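Local atomic coordinates of Tetur07g02040 (Tetranychus urticae, PDB entry 6BDJ), a protein that probably acts as an intradiol ring-cleavage dioxygenase, a ferric-iron enzyme that inserts both atoms of molecular oxygen into an aromatic substrate. Residues A83-W88 / Q123-N128; T68-D73 / I221-I226; E58-I63 / R116-G121. All blocks are in the same frame, centred on the assembly; numbering follows the deposited sequence.

Contact 1 of 3, residues A83-W88 / Q123-N128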
loop_
_atom_site.group_PDB
_atom_site.type_symbol
_atom_site.label_atom_id
_atom_site.label_comp_id
_atom_site.label_asym_id
_atom_site.label_seq_id
_atom_site.Cartn_x
_atom_site.Cartn_y
_atom_site.Cartn_z
ATOM N N ALA A 83 11.893 -2.475 -11.432
ATOM C CA ALA A 83 10.925 -1.444 -11.040
ATOM C C ALA A 83 11.022 -1.185 -9.523
ATOM O O ALA A 83 11.079 -2.137 -8.735
ATOM C CB ALA A 83 9.506 -1.875 -11.396
ATOM N N LYS A 84 11.062 0.088 -9.128
ATOM C CA LYS A 84 11.045 0.465 -7.719
ATOM C C LYS A 84 9.605 0.473 -7.242
ATOM O O LYS A 84 8.777 1.194 -7.798
ATOM C CB LYS A 84 11.668 1.847 -7.494
ATOM C CG LYS A 84 13.174 1.796 -7.260
ATOM C CD LYS A 84 13.849 3.131 -7.559
ATOM C CE LYS A 84 13.451 4.198 -6.555
ATOM N NZ LYS A 84 14.432 5.316 -6.551
ATOM N N VAL A 85 9.307 -0.335 -6.223
ATOM C CA VAL A 85 7.973 -0.331 -5.602
ATOM C C VAL A 85 8.068 0.309 -4.235
ATOM O O VAL A 85 8.824 -0.168 -3.393
ATOM C CB VAL A 85 7.450 -1.743 -5.391
ATOM C CG1 VAL A 85 6.053 -1.708 -4.772
ATOM C CG2 VAL A 85 7.462 -2.509 -6.708
ATOM N N TYR A 86 7.299 1.371 -4.039
ATOM C CA TYR A 86 7.122 1.972 -2.750
ATOM C C TYR A 86 5.809 1.560 -2.121
ATOM O O TYR A 86 4.784 1.567 -2.779
ATOM C CB TYR A 86 7.058 3.481 -2.879
ATOM C CG TYR A 86 8.253 4.172 -3.471
ATOM C CD1 TYR A 86 8.498 4.109 -4.844
ATOM C CD2 TYR A 86 9.129 4.930 -2.680
ATOM C CE1 TYR A 86 9.567 4.767 -5.418
ATOM C CE2 TYR A 86 10.220 5.592 -3.253
ATOM C CZ TYR A 86 10.418 5.509 -4.631
ATOM O OH TYR A 86 11.448 6.167 -5.265
ATOM N N ILE A 87 5.809 1.241 -0.836
ATOM C CA ILE A 87 4.567 1.194 -0.072
ATOM C C ILE A 87 4.631 2.112 1.120
ATOM O O ILE A 87 5.704 2.460 1.609
ATOM C CB ILE A 87 4.174 -0.230 0.350
ATOM C CG1 ILE A 87 5.215 -0.866 1.275
ATOM C CG2 ILE A 87 4.054 -1.114 -0.892
ATOM C CD1 ILE A 87 4.695 -2.160 1.882
ATOM N N TRP A 88 3.454 2.548 1.540
ATOM C CA TRP A 88 3.297 3.275 2.775
ATOM C C TRP A 88 1.901 3.072 3.294
ATOM O O TRP A 88 0.939 2.850 2.532
ATOM C CB TRP A 88 3.648 4.772 2.647
ATOM C CG TRP A 88 2.701 5.631 1.763
ATOM C CD1 TRP A 88 1.832 6.628 2.174
ATOM C CD2 TRP A 88 2.619 5.609 0.343
ATOM N NE1 TRP A 88 1.217 7.204 1.092
ATOM C CE2 TRP A 88 1.663 6.592 -0.044
ATOM C CE3 TRP A 88 3.230 4.840 -0.645
ATOM C CZ2 TRP A 88 1.324 6.826 -1.386
ATOM C CZ3 TRP A 88 2.897 5.083 -1.980
ATOM C CH2 TRP A 88 1.956 6.065 -2.331
ATOM N N GLN A 123 11.178 -1.501 -2.471
ATOM C CA GLN A 123 11.931 -2.674 -2.948
ATOM C C GLN A 123 11.952 -2.703 -4.491
ATOM O O GLN A 123 11.015 -2.248 -5.152
ATOM C CB GLN A 123 11.322 -3.962 -2.406
ATOM C CG GLN A 123 11.481 -4.159 -0.900
ATOM C CD GLN A 123 12.889 -4.607 -0.548
ATOM O OE1 GLN A 123 13.780 -3.796 -0.298
ATOM N NE2 GLN A 123 13.107 -5.891 -0.596
ATOM N N VAL A 124 13.017 -3.243 -5.044
ATOM C CA VAL A 124 13.248 -3.272 -6.473
ATOM C C VAL A 124 12.850 -4.669 -6.888
ATOM O O VAL A 124 13.292 -5.641 -6.236
ATOM C CB VAL A 124 14.740 -3.023 -6.779
ATOM C CG1 VAL A 124 15.038 -3.137 -8.289
ATOM C CG2 VAL A 124 15.169 -1.659 -6.242
ATOM N N THR A 125 12.015 -4.774 -7.934
ATOM C CA THR A 125 11.580 -6.078 -8.456
ATOM C C THR A 125 12.772 -6.896 -8.957
ATOM O O THR A 125 13.717 -6.336 -9.529
ATOM C CB THR A 125 10.561 -5.951 -9.620
ATOM O OG1 THR A 125 11.103 -5.117 -10.664
ATOM C CG2 THR A 125 9.227 -5.372 -9.112
ATOM N N ASN A 126 12.698 -8.213 -8.746
ATOM C CA ASN A 126 13.708 -9.177 -9.204
ATOM C C ASN A 126 13.414 -9.657 -10.644
ATOM O O ASN A 126 12.582 -9.055 -11.328
ATOM C CB ASN A 126 13.830 -10.332 -8.188
ATOM C CG ASN A 126 12.569 -11.184 -8.056
ATOM O OD1 ASN A 126 11.627 -11.113 -8.855
ATOM N ND2 ASN A 126 12.557 -12.007 -7.006
ATOM N N GLU A 127 14.094 -10.709 -11.103
ATOM C CA GLU A 127 13.883 -11.249 -12.463
ATOM C C GLU A 127 12.440 -11.660 -12.640
ATOM O O GLU A 127 11.855 -11.447 -13.700
ATOM C CB GLU A 127 14.768 -12.468 -12.736
ATOM N N ASN A 128 11.873 -12.219 -11.574
ATOM C CA ASN A 128 10.494 -12.703 -11.557
ATOM C C ASN A 128 9.401 -11.626 -11.383
ATOM O O ASN A 128 8.229 -11.969 -11.293
ATOM C CB ASN A 128 10.349 -13.770 -10.462
ATOM C CG ASN A 128 11.083 -15.054 -10.804
ATOM O OD1 ASN A 128 10.471 -16.032 -11.233
ATOM N ND2 ASN A 128 12.402 -15.052 -10.639
#
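Gln123 and Val85 form a hydrogen-bonded pair where two antiparallel strands meet, 84-88 and the edge strand 120-124, in the beta sandwich of the intradiol dioxygenases. Val85 N gives Gln123 O a nearly straight bond of 2.8 Å (170°), and Gln123 N answers to Val85 O at 2.9 Å. These two side chains lie on the face turned to the sandwich interior, where Val131 and Phe133 touch that of Gln123.

Val124 comes next, in the non-hydrogen-bonded position opposite Lys84, with both side chains on the other face of the sheet. Their touch is light: Val124 CG2 meets the Lys84 chain at CG, 4.1 Å away; beyond CG the Lys84 chain bends away from Val124, and its ammonium group forms a salt bridge with Asp50. The backbone still contributes here, since Val124 CA comes within 3.3 Å of Ala83 O in a CH-O contact.

At Thr125 the strand has ended, but the backbone bonding runs on for one more residue. Its N bonds to Ala83 O at 2.9 Å, while its hydroxyl takes the Ala83 N-H and gives its own proton to Ile80 O. With chi1 at 55°, OG1 sits between the backbone N and the carbonyl carbon, turned to Ala83, and the methyl faces the core. An alanine here would lose the hydroxyl that joins the two, and Ala83 N and Ile80 O would probably be left without this shared partner. The bond from Ala83 N to Thr125 OG1 is 2.9 Å long but bent, at 141°, and beside it Thr125 CG2 packs crosswise on Val85 CG2, 4.1 Å off.

Contact 2 of 3, residues T68-D73 / I221-I226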
loop_
_atom_site.group_PDB
_atom_site.type_symbol
_atom_site.label_atom_id
_atom_site.label_comp_id
_atom_site.label_asym_id
_atom_site.label_seq_id
_atom_site.Cartn_x
_atom_site.Cartn_y
_atom_site.Cartn_z
ATOM N N THR A 68 3.550 -9.670 -0.682
ATOM C CA THR A 68 4.289 -10.013 -1.892
ATOM C C THR A 68 3.493 -9.464 -3.062
ATOM O O THR A 68 2.300 -9.749 -3.195
ATOM C CB THR A 68 4.470 -11.535 -2.028
ATOM O OG1 THR A 68 5.234 -12.021 -0.917
ATOM C CG2 THR A 68 5.187 -11.919 -3.327
ATOM N N LEU A 69 4.146 -8.635 -3.876
ATOM C CA LEU A 69 3.560 -8.094 -5.094
ATOM C C LEU A 69 4.299 -8.647 -6.288
ATOM O O LEU A 69 5.528 -8.601 -6.313
ATOM C CB LEU A 69 3.683 -6.579 -5.135
ATOM C CG LEU A 69 3.124 -5.781 -3.960
ATOM C CD1 LEU A 69 2.974 -4.328 -4.372
ATOM C CD2 LEU A 69 1.777 -6.291 -3.500
ATOM N N ASN A 70 3.554 -9.151 -7.274
ATOM C CA ASN A 70 4.128 -9.694 -8.506
ATOM C C ASN A 70 3.709 -8.776 -9.656
ATOM O O ASN A 70 2.518 -8.597 -9.899
ATOM C CB ASN A 70 3.651 -11.132 -8.719
ATOM C CG ASN A 70 4.059 -12.060 -7.572
ATOM O OD1 ASN A 70 5.254 -12.242 -7.279
ATOM N ND2 ASN A 70 3.064 -12.649 -6.911
ATOM N N LEU A 71 4.689 -8.112 -10.284
ATOM C CA LEU A 71 4.433 -7.142 -11.350
ATOM C C LEU A 71 4.669 -7.800 -12.703
ATOM O O LEU A 71 5.720 -8.427 -12.917
ATOM C CB LEU A 71 5.350 -5.914 -11.264
ATOM C CG LEU A 71 5.342 -4.980 -10.032
ATOM C CD1 LEU A 71 6.005 -3.655 -10.382
ATOM C CD2 LEU A 71 3.955 -4.716 -9.455
ATOM N N VAL A 72 3.698 -7.632 -13.603
ATOM C CA VAL A 72 3.883 -7.948 -15.033
ATOM C C VAL A 72 3.610 -6.723 -15.896
ATOM O O VAL A 72 2.858 -5.834 -15.496
ATOM C CB VAL A 72 3.022 -9.142 -15.509
ATOM C CG1 VAL A 72 3.466 -10.418 -14.808
ATOM C CG2 VAL A 72 1.541 -8.898 -15.275
ATOM N N ASP A 73 4.255 -6.666 -17.056
ATOM C CA ASP A 73 3.943 -5.657 -18.074
ATOM C C ASP A 73 2.604 -6.039 -18.680
ATOM O O ASP A 73 2.428 -7.159 -19.149
ATOM C CB ASP A 73 5.042 -5.581 -19.161
ATOM C CG ASP A 73 4.796 -4.475 -20.216
ATOM O OD1 ASP A 73 3.632 -4.089 -20.460
ATOM O OD2 ASP A 73 5.781 -4.003 -20.834
ATOM N N ILE A 221 -0.549 -12.027 -1.183
ATOM C CA ILE A 221 -0.074 -11.922 -2.572
ATOM C C ILE A 221 -1.048 -11.044 -3.337
ATOM O O ILE A 221 -2.255 -11.248 -3.279
ATOM C CB ILE A 221 0.020 -13.294 -3.290
ATOM C CG1 ILE A 221 1.062 -14.204 -2.612
ATOM C CG2 ILE A 221 0.381 -13.105 -4.765
ATOM C CD1 ILE A 221 0.528 -15.056 -1.474
ATOM N N LEU A 222 -0.511 -10.065 -4.043
ATOM C CA LEU A 222 -1.291 -9.298 -4.992
ATOM C C LEU A 222 -0.512 -9.319 -6.288
ATOM O O LEU A 222 0.663 -8.938 -6.326
ATOM C CB LEU A 222 -1.474 -7.874 -4.498
ATOM C CG LEU A 222 -2.302 -6.914 -5.347
ATOM C CD1 LEU A 222 -3.754 -7.343 -5.407
ATOM C CD2 LEU A 222 -2.128 -5.527 -4.767
ATOM N N ASN A 223 -1.151 -9.803 -7.336
ATOM C CA ASN A 223 -0.551 -9.836 -8.652
ATOM C C ASN A 223 -1.009 -8.579 -9.364
ATOM O O ASN A 223 -2.200 -8.329 -9.414
ATOM C CB ASN A 223 -1.018 -11.096 -9.386
ATOM C CG ASN A 223 -0.575 -12.358 -8.686
ATOM O OD1 ASN A 223 0.525 -12.410 -8.172
ATOM N ND2 ASN A 223 -1.425 -13.377 -8.670
ATOM N N LEU A 224 -0.073 -7.777 -9.870
ATOM C CA LEU A 224 -0.393 -6.543 -10.617
ATOM C C LEU A 224 0.119 -6.582 -12.056
ATOM O O LEU A 224 1.199 -7.119 -12.346
ATOM C CB LEU A 224 0.188 -5.303 -9.899
ATOM C CG LEU A 224 -0.329 -5.041 -8.476
ATOM C CD1 LEU A 224 0.536 -4.058 -7.698
ATOM C CD2 LEU A 224 -1.783 -4.593 -8.486
ATOM N N ALA A 225 -0.692 -6.016 -12.948
ATOM C CA ALA A 225 -0.315 -5.747 -14.328
ATOM C C ALA A 225 -0.306 -4.240 -14.505
ATOM O O ALA A 225 -1.331 -3.587 -14.327
ATOM C CB ALA A 225 -1.306 -6.380 -15.283
ATOM N N ILE A 226 0.845 -3.686 -14.842
ATOM C CA ILE A 226 0.977 -2.242 -15.029
ATOM C C ILE A 226 1.530 -1.915 -16.421
ATOM O O ILE A 226 1.799 -2.802 -17.210
ATOM C CB ILE A 226 1.860 -1.620 -13.918
ATOM C CG1 ILE A 226 3.271 -2.216 -13.921
ATOM C CG2 ILE A 226 1.226 -1.814 -12.545
ATOM C CD1 ILE A 226 4.272 -1.188 -13.464
#
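This is a parallel beta pairing inside the sandwich, strand 64-73 against strand 218-226, with Thr68 beside Ile221 and the register unbroken through Val72 and Ala225. Thr68, Asn70 and Val72 turn their backbone groups to the partner strand: Leu222 N binds Thr68 O at 3.0 Å, Leu224 N binds Asn70 O at 2.7 Å, and Val72 N returns to Leu224 O at 2.8 Å.

One face is leucine-rich and buried. Leu69 and Leu71 set CG beside the backbone N (chi1 -55° and -61°), which leans their ends over the neighbouring strand. Leu69 CD2 rests 3.8 Å from Leu222 CB, Leu71 CD2 repeats this at 3.8 Å from Leu224 CB, and Leu69 CD1 reaches Leu224 CD1 on a diagonal, 4.1 Å away.

The opposite face is mixed. Asn70 and Asn223 lie side by side, and ND2 of Asn70 runs straight into OD1 of Asn223 (2.8 Å), head-on to its C=O, while Asn70 OD1 accepts from Thr130. Both ends of the Asn70 amide are thus engaged, which probably holds it from turning. Farther on, Val72 CG2 packs on the Ala225 methyl at 3.8 Å.

Strand 64-73 is flanked on its other edge by strand 130-136, strand 205-208 pairs beyond Ile221, and the leucine face meets Ile152 and Tyr150 of strand 148-154 and Ile164 of strand 157-166.

Contact 3 of 3, residues E58-I63 / R116-G121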
loop_
_atom_site.group_PDB
_atom_site.type_symbol
_atom_site.label_atom_id
_atom_site.label_comp_id
_atom_site.label_asym_id
_atom_site.label_seq_id
_atom_site.Cartn_x
_atom_site.Cartn_y
_atom_site.Cartn_z
ATOM N N GLU A 58 9.728 -1.158 12.106
ATOM C CA GLU A 58 10.388 -0.319 13.099
ATOM C C GLU A 58 9.799 -0.669 14.466
ATOM O O GLU A 58 9.787 -1.830 14.814
ATOM C CB GLU A 58 10.330 1.176 12.731
ATOM C CG GLU A 58 11.008 1.474 11.405
ATOM C CD GLU A 58 11.258 2.952 11.133
ATOM O OE1 GLU A 58 10.963 3.835 11.947
ATOM O OE2 GLU A 58 11.686 3.246 10.020
ATOM N N ASP A 59 9.264 0.314 15.185
ATOM C CA ASP A 59 8.712 0.153 16.527
ATOM C C ASP A 59 7.197 -0.048 16.555
ATOM O O ASP A 59 6.618 -0.101 17.629
ATOM C CB ASP A 59 9.042 1.394 17.386
ATOM C CG ASP A 59 8.534 2.687 16.769
ATOM O OD1 ASP A 59 8.170 2.669 15.576
ATOM O OD2 ASP A 59 8.532 3.745 17.436
ATOM N N ARG A 60 6.550 -0.177 15.399
ATOM C CA ARG A 60 5.110 -0.244 15.373
ATOM C C ARG A 60 4.619 -1.602 15.843
ATOM O O ARG A 60 5.277 -2.618 15.654
ATOM C CB ARG A 60 4.590 0.025 13.974
ATOM C CG ARG A 60 4.918 1.416 13.467
ATOM C CD ARG A 60 4.289 2.494 14.314
ATOM N NE ARG A 60 5.238 3.166 15.211
ATOM C CZ ARG A 60 4.945 4.193 16.024
ATOM N NH1 ARG A 60 3.712 4.655 16.119
ATOM N NH2 ARG A 60 5.891 4.733 16.794
ATOM N N ILE A 61 3.441 -1.592 16.442
ATOM C CA ILE A 61 2.851 -2.782 17.037
ATOM C C ILE A 61 1.648 -3.169 16.196
ATOM O O ILE A 61 0.895 -2.312 15.762
ATOM C CB ILE A 61 2.455 -2.533 18.518
ATOM C CG1 ILE A 61 1.697 -3.712 19.131
ATOM C CG2 ILE A 61 1.661 -1.244 18.696
ATOM C CD1 ILE A 61 2.489 -4.999 19.180
ATOM N N GLY A 62 1.476 -4.465 15.970
ATOM C CA GLY A 62 0.302 -4.970 15.278
ATOM C C GLY A 62 0.504 -6.421 14.919
ATOM O O GLY A 62 1.274 -7.123 15.596
ATOM N N ILE A 63 -0.185 -6.865 13.872
ATOM C CA ILE A 63 -0.096 -8.251 13.446
ATOM C C ILE A 63 0.738 -8.291 12.184
ATOM O O ILE A 63 0.470 -7.579 11.220
ATOM C CB ILE A 63 -1.476 -8.910 13.259
ATOM C CG1 ILE A 63 -2.129 -9.063 14.645
ATOM C CG2 ILE A 63 -1.323 -10.282 12.607
ATOM C CD1 ILE A 63 -3.595 -9.447 14.667
ATOM N N ARG A 116 10.283 10.538 11.358
ATOM C CA ARG A 116 9.965 9.112 11.372
ATOM C C ARG A 116 9.492 8.630 9.996
ATOM O O ARG A 116 8.829 9.341 9.273
ATOM C CB ARG A 116 8.894 8.779 12.410
ATOM C CG ARG A 116 9.283 9.050 13.883
ATOM C CD ARG A 116 10.512 8.258 14.299
ATOM N NE ARG A 116 10.436 6.809 14.034
ATOM C CZ ARG A 116 9.881 5.885 14.808
ATOM N NH1 ARG A 116 9.941 4.594 14.436
ATOM N NH2 ARG A 116 9.231 6.226 15.915
ATOM N N ARG A 117 9.836 7.400 9.683
ATOM C CA ARG A 117 9.563 6.760 8.448
ATOM C C ARG A 117 9.117 5.329 8.626
ATOM O O ARG A 117 9.197 4.528 7.693
ATOM C CB ARG A 117 10.792 6.820 7.555
ATOM C CG ARG A 117 11.256 8.249 7.226
ATOM C CD ARG A 117 10.220 8.977 6.375
ATOM N NE ARG A 117 10.737 10.300 6.027
ATOM C CZ ARG A 117 10.485 11.417 6.695
ATOM N NH1 ARG A 117 9.719 11.412 7.794
ATOM N NH2 ARG A 117 11.028 12.550 6.286
ATOM N N PHE A 118 8.582 4.998 9.794
ATOM C CA PHE A 118 8.035 3.685 9.983
ATOM C C PHE A 118 6.932 3.437 8.954
ATOM O O PHE A 118 6.249 4.372 8.491
ATOM C CB PHE A 118 7.480 3.469 11.413
ATOM C CG PHE A 118 6.385 4.442 11.835
ATOM C CD1 PHE A 118 5.098 4.363 11.316
ATOM C CD2 PHE A 118 6.636 5.407 12.793
ATOM C CE1 PHE A 118 4.109 5.253 11.710
ATOM C CE2 PHE A 118 5.653 6.300 13.204
ATOM C CZ PHE A 118 4.387 6.217 12.663
ATOM N N LEU A 119 6.791 2.156 8.641
ATOM C CA LEU A 119 5.797 1.663 7.733
ATOM C C LEU A 119 5.866 2.298 6.340
ATOM O O LEU A 119 4.838 2.486 5.658
ATOM C CB LEU A 119 4.411 1.775 8.373
ATOM C CG LEU A 119 4.227 0.898 9.632
ATOM C CD1 LEU A 119 2.895 1.158 10.319
ATOM C CD2 LEU A 119 4.366 -0.593 9.375
ATOM N N ARG A 120 7.096 2.581 5.914
ATOM C CA ARG A 120 7.386 3.013 4.587
ATOM C C ARG A 120 8.530 2.210 4.095
ATOM O O ARG A 120 9.505 1.979 4.839
ATOM C CB ARG A 120 7.766 4.485 4.596
ATOM C CG ARG A 120 6.631 5.391 5.056
ATOM C CD ARG A 120 7.097 6.836 5.075
ATOM N NE ARG A 120 5.945 7.619 5.507
ATOM C CZ ARG A 120 5.032 8.151 4.698
ATOM N NH1 ARG A 120 5.102 8.024 3.377
ATOM N NH2 ARG A 120 4.016 8.821 5.224
ATOM N N GLY A 121 8.467 1.761 2.849
ATOM C CA GLY A 121 9.682 1.192 2.259
ATOM C C GLY A 121 9.608 1.072 0.765
ATOM O O GLY A 121 8.521 1.200 0.193
HETATM O O HOH W 1 11.776 6.212 11.484
#
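A salt-bridge network, joined by a cation-pi stack of Arg60 on Phe118, ties the loop that leads into strand 64-73 to the approach of strand 120-124, close to the iron ligand Tyr96. Asp59 is its hub, held between two guanidinium groups that reach its carboxylate from opposite faces. Arg116 comes end-on, NH1 to Asp59 OD1 at 2.9 Å and NH2 to OD2 at 3.0 Å. Arg60 comes side-on, NE to Asp59 OD1 at 3.0 Å and NH2 to OD2 at 2.9 Å.

Arg116 NH1 also takes Glu58 OE1, at 2.8 Å and nearly straight (171°), with the two flat groups almost coplanar. A water completes that corner: it donates to Glu58 OE1 and accepts from Arg116 NE and Arg117 N. The other oxygen of Glu58, OE2, is bridged to Arg53.

Bends at chi2 and chi3 fold the Arg60 chain over the Phe118 ring. Its guanidinium lies flat on the ring face, the planes 4° apart and the centres 4.0 Å apart, and Arg60 CD makes a CH-pi contact with the same face. The ring in turn brings its CD2 edge over the face of the Arg116 guanidinium. Arg60 CG meanwhile packs on Leu119 CD1 at 3.8 Å, and its NH1 binds Asp91.

Each Asp59 oxygen takes one strong bond from either arginine, and the shared anion between them probably offsets the closeness of the two cations; the carboxylate is likely to stay ionised, and Arg60 is held from its edge by charge and from one face by the aromatic ring.

Contacts 1 and 2 are strand pairings of the sandwich and touch through their side chains: Val85 and Thr125 of contact 1 pack on Leu69 and Leu71 of contact 2, so both share one apolar interior. Contact 1 is a short antiparallel pairing at an edge strand, finished by a threonine hydroxyl; contact 2 is longer, parallel and flanked on either side. Contact 3 lies on the other side of the chain's centre from contact 2, in loops nearer the surface, and relies on charge and a cation-pi stack. It shares strand 120-124 with contact 1, and Ile87 pairs with Gly121 through the backbone where the two adjoin.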